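Local coordinates for protein arabinogalactan endo-1,4-beta-galactosidase (Ignisphaera aggregans, PDB 7OSK) that probably hydrolyses internal beta-1,4-galactosidic linkages of arabinogalactan, its family 53 glycoside hydrolase domain being the part described here, at residues Arg77-Ile82 and Ala376-Asn381. Residues are numbered along the deposited sequence; the frame is centred on the assembly and turned at random.
Sequences RDLLDI and ALFDFN
Phe378 reaches out of its loop with the far end of its ring against Leu79 and Ile82, at the start of helix 79-85. The closer approach is by Leu79, whose CD1 lies 3.5 Å from Phe378 CZ and 4.0 Å from Phe378 CE1. This methyl meets the ring at a slant. Ile82, one helical turn later, comes to the ring edge, close to the ring plane, with CG2 4.0 Å from Phe378 CE2. Leu79 takes the CZ and CE1 side and Ile82 the CE2 side. Leu79 CG is anti to the backbone N (chi1 170°), which brings CD1 to the ring.

The domain is a TIM barrel of eight parallel strands, as expected for family 53. In the sequence, helix 79-85 falls between strands 51-55 and 90-95, and the loop follows the last strand, 346-352. The contact joins segments that follow the first and the eighth strand, which are neighbours where the barrel closes, through buried apolar side chains. Tyr69 meets the Phe378 ring edge-to-face.

Asp78 is the N-cap of the helix. Its OD1 accepts from Leu80 N at 3.3 Å, from above the carboxylate plane. Next to Phe378, Asp379 OD1 takes a weak bond from Asn381 N and also accepts a hydrogen bond from Arg383 N. The same loop region supplies Asn370 and Glu373 to the calcium site, with the ion about 14 Å from the Phe378 side chain.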
loop_
_atom_site.group_PDB
_atom_site.type_symbol
_atom_site.label_atom_id
_atom_site.label_comp_id
_atom_site.label_asym_id
_atom_site.label_seq_id
_atom_site.Cartn_x
_atom_site.Cartn_y
_atom_site.Cartn_z
ATOM N N ARG A 77 15.276 17.567 -6.065
ATOM C CA ARG A 77 13.968 17.906 -6.621
ATOM C C ARG A 77 12.857 17.595 -5.626
ATOM O O ARG A 77 13.079 16.935 -4.609
ATOM C CB ARG A 77 13.710 17.132 -7.916
ATOM C CG ARG A 77 14.749 17.334 -9.006
ATOM C CD ARG A 77 14.302 18.345 -10.040
ATOM N NE ARG A 77 13.030 17.975 -10.654
ATOM C CZ ARG A 77 12.893 17.051 -11.601
ATOM N NH1 ARG A 77 13.949 16.386 -12.051
ATOM N NH2 ARG A 77 11.693 16.789 -12.097
ATOM N N ASP A 78 11.655 18.074 -5.928
ATOM C CA ASP A 78 10.468 17.674 -5.189
ATOM C C ASP A 78 10.197 16.204 -5.490
ATOM O O ASP A 78 10.150 15.809 -6.654
ATOM C CB ASP A 78 9.270 18.541 -5.580
ATOM C CG ASP A 78 8.089 18.379 -4.638
ATOM O OD1 ASP A 78 7.885 17.265 -4.105
ATOM O OD2 ASP A 78 7.358 19.373 -4.435
ATOM N N LEU A 79 10.029 15.401 -4.444
ATOM C CA LEU A 79 9.834 13.960 -4.600
ATOM C C LEU A 79 8.713 13.631 -5.582
ATOM O O LEU A 79 8.881 12.791 -6.465
ATOM C CB LEU A 79 9.536 13.317 -3.243
ATOM C CG LEU A 79 9.073 11.857 -3.263
ATOM C CD1 LEU A 79 10.123 10.953 -3.890
ATOM C CD2 LEU A 79 8.738 11.397 -1.860
ATOM N N LEU A 80 7.573 14.294 -5.424
ATOM C CA LEU A 80 6.418 14.029 -6.272
ATOM C C LEU A 80 6.714 14.348 -7.733
ATOM O O LEU A 80 6.172 13.712 -8.634
ATOM C CB LEU A 80 5.207 14.832 -5.791
ATOM C CG LEU A 80 4.562 14.361 -4.487
ATOM C CD1 LEU A 80 3.493 15.345 -4.044
ATOM C CD2 LEU A 80 3.972 12.963 -4.639
ATOM N N ASP A 81 7.575 15.333 -7.969
ATOM C CA ASP A 81 7.988 15.660 -9.327
ATOM C C ASP A 81 8.858 14.542 -9.895
ATOM O O ASP A 81 8.760 14.213 -11.075
ATOM C CB ASP A 81 8.744 16.992 -9.370
ATOM C CG ASP A 81 7.840 18.189 -9.143
ATOM O OD1 ASP A 81 6.643 18.109 -9.488
ATOM O OD2 ASP A 81 8.329 19.214 -8.626
ATOM N N ILE A 82 9.704 13.959 -9.050
ATOM C CA ILE A 82 10.565 12.863 -9.479
ATOM C C ILE A 82 9.720 11.647 -9.848
ATOM O O ILE A 82 9.990 10.971 -10.839
ATOM C CB ILE A 82 11.583 12.470 -8.388
ATOM C CG1 ILE A 82 12.460 13.671 -8.024
ATOM C CG2 ILE A 82 12.452 11.302 -8.862
ATOM C CD1 ILE A 82 13.429 13.413 -6.881
ATOM N N ALA A 376 13.683 -0.026 -1.639
ATOM C CA ALA A 376 13.129 1.241 -2.104
ATOM C C ALA A 376 13.490 1.453 -3.569
ATOM O O ALA A 376 14.278 0.698 -4.131
ATOM C CB ALA A 376 13.640 2.394 -1.253
ATOM N N LEU A 377 12.900 2.472 -4.188
ATOM C CA LEU A 377 13.216 2.813 -5.573
ATOM C C LEU A 377 14.232 3.955 -5.633
ATOM O O LEU A 377 14.531 4.478 -6.708
ATOM C CB LEU A 377 11.941 3.184 -6.335
ATOM C CG LEU A 377 10.936 2.042 -6.525
ATOM C CD1 LEU A 377 9.639 2.547 -7.140
ATOM C CD2 LEU A 377 11.526 0.937 -7.387
ATOM N N PHE A 378 14.758 4.326 -4.467
ATOM C CA PHE A 378 15.834 5.305 -4.350
ATOM C C PHE A 378 16.996 4.657 -3.606
ATOM O O PHE A 378 16.779 3.769 -2.781
ATOM C CB PHE A 378 15.364 6.557 -3.604
ATOM C CG PHE A 378 14.264 7.305 -4.298
ATOM C CD1 PHE A 378 12.951 6.878 -4.201
ATOM C CD2 PHE A 378 14.539 8.447 -5.034
ATOM C CE1 PHE A 378 11.933 7.569 -4.835
ATOM C CE2 PHE A 378 13.526 9.143 -5.671
ATOM C CZ PHE A 378 12.221 8.702 -5.569
ATOM N N ASP A 379 18.224 5.089 -3.884
ATOM C CA ASP A 379 19.379 4.535 -3.183
ATOM C C ASP A 379 19.550 5.203 -1.820
ATOM O O ASP A 379 18.739 6.040 -1.422
ATOM C CB ASP A 379 20.660 4.670 -4.021
ATOM C CG ASP A 379 21.019 6.113 -4.350
ATOM O OD1 ASP A 379 20.729 7.027 -3.548
ATOM O OD2 ASP A 379 21.618 6.326 -5.426
ATOM N N PHE A 380 20.614 4.832 -1.115
ATOM C CA PHE A 380 20.841 5.306 0.245
ATOM C C PHE A 380 21.083 6.811 0.278
ATOM O O PHE A 380 20.786 7.476 1.271
ATOM C CB PHE A 380 22.027 4.565 0.869
ATOM C CG PHE A 380 21.914 3.067 0.788
ATOM C CD1 PHE A 380 20.672 2.457 0.710
ATOM C CD2 PHE A 380 23.045 2.268 0.783
ATOM C CE1 PHE A 380 20.561 1.082 0.631
ATOM C CE2 PHE A 380 22.939 0.889 0.708
ATOM C CZ PHE A 380 21.696 0.297 0.631
ATOM N N ASN A 381 21.617 7.342 -0.815
ATOM C CA ASN A 381 21.876 8.772 -0.921
ATOM C C ASN A 381 20.635 9.540 -1.374
ATOM O O ASN A 381 20.696 10.742 -1.633
ATOM C CB ASN A 381 23.036 9.024 -1.883
ATOM C CG ASN A 381 24.317 8.342 -1.437
ATOM O OD1 ASN A 381 24.618 8.280 -0.244
ATOM N ND2 ASN A 381 25.075 7.820 -2.395
#